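PDB 5FW4: Dye-decolorizing peroxidase Tfu_3078 from Thermobifida fusca, which uses a non-covalently bound heme b and hydrogen peroxide to oxidise many compounds, anthraquinone dyes above all, though its physiological substrate is not known. Local coordinates for residues R290-V294 / A295-R299; G397-L400 / N401-I404. All blocks are in the same frame, centred on the assembly; numbering follows the deposited sequence.

Contact 1: R290-V294 / A295-R299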
loop_
_atom_site.group_PDB
_atom_site.type_symbol
_atom_site.label_atom_id
_atom_site.label_comp_id
_atom_site.label_asym_id
_atom_site.label_seq_id
_atom_site.Cartn_x
_atom_site.Cartn_y
_atom_site.Cartn_z
ATOM N N ARG A 290 -13.306 14.775 -9.676
ATOM C CA ARG A 290 -13.877 14.017 -10.789
ATOM C C ARG A 290 -15.125 14.633 -11.399
ATOM O O ARG A 290 -15.514 14.241 -12.481
ATOM C CB ARG A 290 -14.071 12.525 -10.486
ATOM C CG ARG A 290 -14.966 12.120 -9.331
ATOM C CD ARG A 290 -14.714 10.624 -9.053
ATOM N NE ARG A 290 -15.179 9.826 -10.183
ATOM C CZ ARG A 290 -14.562 8.774 -10.725
ATOM N NH1 ARG A 290 -13.398 8.326 -10.274
ATOM N NH2 ARG A 290 -15.131 8.167 -11.753
ATOM N N LYS A 291 -15.731 15.583 -10.712
ATOM C CA LYS A 291 -16.864 16.326 -11.268
ATOM C C LYS A 291 -16.440 17.227 -12.429
ATOM O O LYS A 291 -17.278 17.591 -13.281
ATOM C CB LYS A 291 -17.555 17.176 -10.183
ATOM C CG LYS A 291 -18.697 16.488 -9.451
ATOM C CD LYS A 291 -18.331 15.992 -8.060
ATOM C CE LYS A 291 -18.914 14.610 -7.749
ATOM N NZ LYS A 291 -18.079 13.485 -8.267
ATOM N N LEU A 292 -15.176 17.639 -12.465
ATOM C CA LEU A 292 -14.705 18.498 -13.575
ATOM C C LEU A 292 -14.519 17.739 -14.855
ATOM O O LEU A 292 -14.062 16.622 -14.886
ATOM C CB LEU A 292 -13.366 19.178 -13.288
ATOM C CG LEU A 292 -13.235 20.093 -12.085
ATOM C CD1 LEU A 292 -11.832 20.703 -12.115
ATOM C CD2 LEU A 292 -14.333 21.159 -12.138
ATOM N N ASP A 293 -14.826 18.395 -15.964
ATOM C CA ASP A 293 -14.504 17.805 -17.227
ATOM C C ASP A 293 -13.045 18.045 -17.541
ATOM O O ASP A 293 -12.440 18.931 -16.985
ATOM C CB ASP A 293 -15.348 18.447 -18.315
ATOM C CG ASP A 293 -14.891 19.834 -18.643
ATOM O OD1 ASP A 293 -13.710 20.155 -18.382
ATOM O OD2 ASP A 293 -15.723 20.624 -19.191
ATOM N N VAL A 294 -12.529 17.295 -18.506
ATOM C CA VAL A 294 -11.085 17.160 -18.752
ATOM C C VAL A 294 -10.477 18.521 -19.005
ATOM O O VAL A 294 -9.471 18.866 -18.434
ATOM C CB VAL A 294 -10.811 16.166 -19.919
ATOM C CG1 VAL A 294 -9.418 16.345 -20.526
ATOM C CG2 VAL A 294 -10.998 14.720 -19.446
ATOM N N ALA A 295 -11.114 19.325 -19.864
ATOM C CA ALA A 295 -10.623 20.663 -20.122
ATOM C C ALA A 295 -10.423 21.467 -18.844
ATOM O O ALA A 295 -9.406 22.148 -18.675
ATOM C CB ALA A 295 -11.599 21.408 -21.081
ATOM N N ALA A 296 -11.400 21.431 -17.944
ATOM C CA ALA A 296 -11.294 22.196 -16.709
ATOM C C ALA A 296 -10.128 21.721 -15.838
ATOM O O ALA A 296 -9.414 22.521 -15.259
ATOM C CB ALA A 296 -12.589 22.114 -15.905
ATOM N N ARG A 297 -9.950 20.416 -15.770
ATOM C CA ARG A 297 -8.822 19.825 -14.993
ATOM C C ARG A 297 -7.487 20.331 -15.519
ATOM O O ARG A 297 -6.618 20.784 -14.776
ATOM C CB ARG A 297 -8.866 18.319 -15.109
ATOM C CG ARG A 297 -10.077 17.675 -14.444
ATOM C CD ARG A 297 -10.171 16.200 -14.852
ATOM N NE ARG A 297 -11.416 15.574 -14.437
ATOM C CZ ARG A 297 -11.613 14.259 -14.304
ATOM N NH1 ARG A 297 -10.667 13.363 -14.589
ATOM N NH2 ARG A 297 -12.797 13.824 -13.885
ATOM N N GLU A 298 -7.385 20.348 -16.842
ATOM C CA GLU A 298 -6.174 20.801 -17.493
ATOM C C GLU A 298 -5.929 22.276 -17.182
ATOM O O GLU A 298 -4.772 22.688 -17.002
ATOM C CB GLU A 298 -6.203 20.490 -19.012
ATOM C CG GLU A 298 -6.391 19.012 -19.347
ATOM C CD GLU A 298 -6.589 18.691 -20.835
ATOM O OE1 GLU A 298 -7.321 19.417 -21.575
ATOM O OE2 GLU A 298 -6.038 17.663 -21.278
ATOM N N ARG A 299 -6.996 23.089 -17.122
ATOM C CA ARG A 299 -6.841 24.503 -16.751
ATOM C C ARG A 299 -6.305 24.746 -15.308
ATOM O O ARG A 299 -5.472 25.628 -15.088
ATOM C CB ARG A 299 -8.127 25.296 -17.086
ATOM C CG ARG A 299 -8.311 25.396 -18.616
ATOM C CD ARG A 299 -9.527 26.166 -19.113
ATOM N NE ARG A 299 -10.640 26.121 -18.167
ATOM C CZ ARG A 299 -11.752 25.381 -18.278
ATOM N NH1 ARG A 299 -11.981 24.585 -19.324
ATOM N NH2 ARG A 299 -12.668 25.456 -17.315
#
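Arg-297 and Asp-293 meet at the turn between helices 286-291 and 294-301, the arginine side chain donating to backbone carbonyls and the aspartate accepting a backbone N-H. The carbonyl bonds come first. The Arg-297 chain runs extended from CG to NE, which lays the guanidinium beside the carbonyls of Arg-290 and Leu-292. NE donates to Leu-292 O at 2.9 Å, approaching from above the carbonyl plane, while NH2 adds two weak bonds, one to the same oxygen and one, at 3.1 Å, to Arg-290 O, which lies at the edge of the guanidinium and in its plane. A glycine or alanine in place of Arg-297 would probably leave Arg-290 O and Leu-292 O without these donors and let the turn shift against the helix. Two further polar ends point out of the turn: Arg-290 NH2 makes a salt bridge to Glu-202 of the second subunit, and Glu-298 spends its OE2 on Leu-305 N.

Capping follows. Asp-293 is the N-cap: its OD1 accepts from Ala-296 N at 2.7 Å with a nearly straight N-H...O angle of 171°. CG sits between the backbone N and the carbonyl carbon (chi1 74°), which turns the carboxylate toward the first turn of the helix. Backbone bonds then take over: Arg-297 N donates to Asp-293 O, and Glu-298 N reaches Val-294 O at 3.0 Å.

Van der Waals contact is slighter. Leu-292 CB lies 3.8 Å from Arg-297 CG and makes an apolar contact with Ala-296 CB at 4.0 Å; a methyl of Val-294, CG1, touches the carboxylate group of Glu-298 at CD, 3.7 Å away.

The negative Asp-293 probably steadies the positive end of the helix dipole, while the guanidinium of Arg-297 satisfies carbonyls where helix 286-291 runs out; the turn is thus held by polar bonds at the surface.

Contact 2: G397-L400 / N401-I404. With HEM (protoporphyrin IX containing Fe), chain C.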
loop_
_atom_site.group_PDB
_atom_site.type_symbol
_atom_site.label_atom_id
_atom_site.label_comp_id
_atom_site.label_asym_id
_atom_site.label_seq_id
_atom_site.Cartn_x
_atom_site.Cartn_y
_atom_site.Cartn_z
ATOM N N GLY A 397 -3.500 32.059 -4.594
ATOM C CA GLY A 397 -4.720 31.378 -4.964
ATOM C C GLY A 397 -4.553 30.386 -6.099
ATOM O O GLY A 397 -5.337 30.387 -7.056
ATOM N N ASP A 398 -3.565 29.490 -5.966
ATOM C CA ASP A 398 -3.423 28.382 -6.898
ATOM C C ASP A 398 -4.780 27.777 -7.114
ATOM O O ASP A 398 -5.503 27.560 -6.133
ATOM C CB ASP A 398 -2.520 27.304 -6.277
ATOM C CG ASP A 398 -2.055 26.268 -7.264
ATOM O OD1 ASP A 398 -2.598 26.119 -8.377
ATOM O OD2 ASP A 398 -1.113 25.556 -6.888
ATOM N N ALA A 399 -5.123 27.510 -8.385
ATOM C CA ALA A 399 -6.380 26.831 -8.782
ATOM C C ALA A 399 -6.488 25.448 -8.146
ATOM O O ALA A 399 -7.569 24.902 -7.930
ATOM C CB ALA A 399 -6.423 26.653 -10.280
ATOM N N LEU A 400 -5.337 24.878 -7.911
ATOM C CA LEU A 400 -5.275 23.549 -7.289
ATOM C C LEU A 400 -5.674 23.498 -5.805
ATOM O O LEU A 400 -6.121 22.427 -5.320
ATOM C CB LEU A 400 -3.872 23.015 -7.474
ATOM C CG LEU A 400 -3.523 21.601 -6.954
ATOM C CD1 LEU A 400 -4.381 20.542 -7.612
ATOM C CD2 LEU A 400 -2.064 21.377 -7.294
ATOM N N ASN A 401 -5.538 24.626 -5.084
ATOM C CA ASN A 401 -5.843 24.670 -3.634
ATOM C C ASN A 401 -7.205 24.112 -3.263
ATOM O O ASN A 401 -7.376 23.440 -2.239
ATOM C CB ASN A 401 -5.769 26.107 -3.112
ATOM C CG ASN A 401 -4.366 26.630 -3.032
ATOM O OD1 ASN A 401 -3.394 25.878 -2.998
ATOM N ND2 ASN A 401 -4.249 27.929 -2.951
ATOM N N ARG A 402 -8.195 24.459 -4.091
ATOM C CA ARG A 402 -9.530 23.907 -3.973
ATOM C C ARG A 402 -9.593 22.372 -3.812
ATOM O O ARG A 402 -10.541 21.865 -3.216
ATOM C CB ARG A 402 -10.307 24.264 -5.241
ATOM C CG ARG A 402 -11.812 24.204 -5.191
ATOM C CD ARG A 402 -12.339 25.136 -6.299
ATOM N NE ARG A 402 -11.429 25.128 -7.467
ATOM C CZ ARG A 402 -10.635 26.138 -7.884
ATOM N NH1 ARG A 402 -10.607 27.342 -7.262
ATOM N NH2 ARG A 402 -9.854 25.931 -8.953
ATOM N N TYR A 403 -8.655 21.650 -4.423
ATOM C CA TYR A 403 -8.788 20.208 -4.552
ATOM C C TYR A 403 -7.793 19.452 -3.679
ATOM O O TYR A 403 -7.687 18.252 -3.836
ATOM C CB TYR A 403 -8.601 19.771 -5.981
ATOM C CG TYR A 403 -9.700 20.394 -6.865
ATOM C CD1 TYR A 403 -10.982 19.886 -6.860
ATOM C CD2 TYR A 403 -9.443 21.505 -7.612
ATOM C CE1 TYR A 403 -12.034 20.505 -7.626
ATOM C CE2 TYR A 403 -10.452 22.103 -8.380
ATOM C CZ TYR A 403 -11.738 21.578 -8.366
ATOM O OH TYR A 403 -12.770 22.197 -9.146
ATOM N N ILE A 404 -7.047 20.185 -2.882
ATOM C CA ILE A 404 -6.021 19.580 -2.010
ATOM C C ILE A 404 -6.029 20.134 -0.600
ATOM O O ILE A 404 -6.413 21.276 -0.382
ATOM C CB ILE A 404 -4.585 19.764 -2.566
ATOM C CG1 ILE A 404 -4.119 21.228 -2.436
ATOM C CG2 ILE A 404 -4.458 19.155 -3.943
ATOM C CD1 ILE A 404 -2.790 21.552 -3.081
HETATM C CHA HEM C . 4.483 21.094 -11.350
HETATM C CHB HEM C . 0.817 18.540 -9.485
HETATM C CHC HEM C . 1.880 20.332 -5.123
HETATM C CHD HEM C . 5.708 22.671 -6.947
HETATM C C1A HEM C . 3.408 20.254 -11.203
HETATM C C2A HEM C . 2.778 19.601 -12.281
HETATM C C3A HEM C . 1.738 18.907 -11.757
HETATM C C4A HEM C . 1.723 19.110 -10.371
HETATM C CMA HEM C . 0.796 18.027 -12.487
HETATM C CAA HEM C . 3.151 19.703 -13.739
HETATM C CBA HEM C . 4.134 18.629 -14.193
HETATM C CGA HEM C . 5.506 18.871 -13.636
HETATM O O1A HEM C . 5.914 18.117 -12.711
HETATM O O2A HEM C . 6.214 19.799 -14.100
HETATM C C1B HEM C . 0.801 18.830 -8.109
HETATM C C2B HEM C . -0.142 18.286 -7.205
HETATM C C3B HEM C . 0.142 18.776 -5.959
HETATM C C4B HEM C . 1.312 19.635 -6.147
HETATM C CMB HEM C . -1.236 17.324 -7.573
HETATM C CAB HEM C . -0.461 18.510 -4.648
HETATM C CBB HEM C . -1.336 17.530 -4.421
HETATM C C1C HEM C . 3.004 21.119 -5.226
HETATM C C2C HEM C . 3.607 21.761 -4.165
HETATM C C3C HEM C . 4.716 22.414 -4.690
HETATM C C4C HEM C . 4.757 22.167 -6.081
HETATM C CMC HEM C . 3.081 21.673 -2.755
HETATM C CAC HEM C . 5.709 23.304 -4.106
HETATM C CBC HEM C . 5.509 23.952 -3.001
HETATM C C1D HEM C . 5.632 22.386 -8.321
HETATM C C2D HEM C . 6.619 22.944 -9.254
HETATM C C3D HEM C . 6.264 22.509 -10.485
HETATM C C4D HEM C . 5.062 21.708 -10.279
HETATM C CMD HEM C . 7.823 23.813 -8.935
HETATM C CAD HEM C . 6.995 22.805 -11.780
HETATM C CBD HEM C . 6.565 24.187 -12.280
HETATM C CGD HEM C . 7.377 24.588 -13.492
HETATM O O1D HEM C . 8.533 25.043 -13.396
HETATM O O2D HEM C . 6.869 24.437 -14.625
HETATM N NA HEM C . 2.743 19.950 -10.033
HETATM N NB HEM C . 1.642 19.616 -7.439
HETATM N NC HEM C . 3.687 21.409 -6.375
HETATM N ND HEM C . 4.697 21.636 -8.961
HETATM FE FE HEM C . 3.195 20.715 -8.249
HETATM O O HOH W 1 -1.340 24.349 -4.356
HETATM O O HOH W 2 -8.469 26.854 -5.381
#
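Asp-398 to Asn-401 form a type I beta turn, closed by Asn-401 N to Asp-398 O at 3.1 Å, that runs into a 3-10 segment, 401-403, in which Tyr-403 N bonds Leu-400 O at 2.8 Å. The Asp-398 carboxylate adds an Asx turn at its start: OD1 accepts from Leu-400 N, the donor lying above the carboxylate plane. OD2 accepts from ND1 of His-338, the inferred proximal ligand of the heme iron; such a bond probably helps to orient the imidazole and may make it more electron-rich. Water 1 links OD2 (2.8 Å) to Asn-401 OD1; the ND2 of that asparagine is hydrogen-bonded to Leu-393 O. Arg-402 folds back, setting one guanidinium face over Ala-399 O, and water 2 bridges Asp-398 O and Arg-402 N.

Leu-400 and Ile-404 cross at about a right angle, CD1 to CG2 3.9 Å, and both reach the porphyrin: Leu-400 CD2 is 3.6 Å from HEM C2B, Ile-404 CG2 equally near HEM CBB.

The turn joins helix 386-395 to strand 404-414, with Ala-399 and Leu-400 packed on Val-300 of helix 294-301 and the Tyr-403 ring edge-to-face with Trp-289 of helix 286-291.

Contact 1 is a surface joint between two short helices, about 13 Å, centre to centre, from contact 2, which is largely buried beside the heme. Both belong to the C-terminal Dyp-type peroxidase half. They meet directly where Leu-292 CD1 packs 3.5 Å from Tyr-403 OH, and helix 294-301, whose start contact 1 caps, also covers the turn of contact 2 through Val-300. Each uses an aspartate side chain to hold a backbone N-H, yet the uses diverge: on the surface the carboxylate caps a helix, whereas inside it also reaches His-338. The remaining chemistry is arginine, carbonyls and the second subunit in contact 1, ordered waters and aliphatic packing on porphyrin in contact 2.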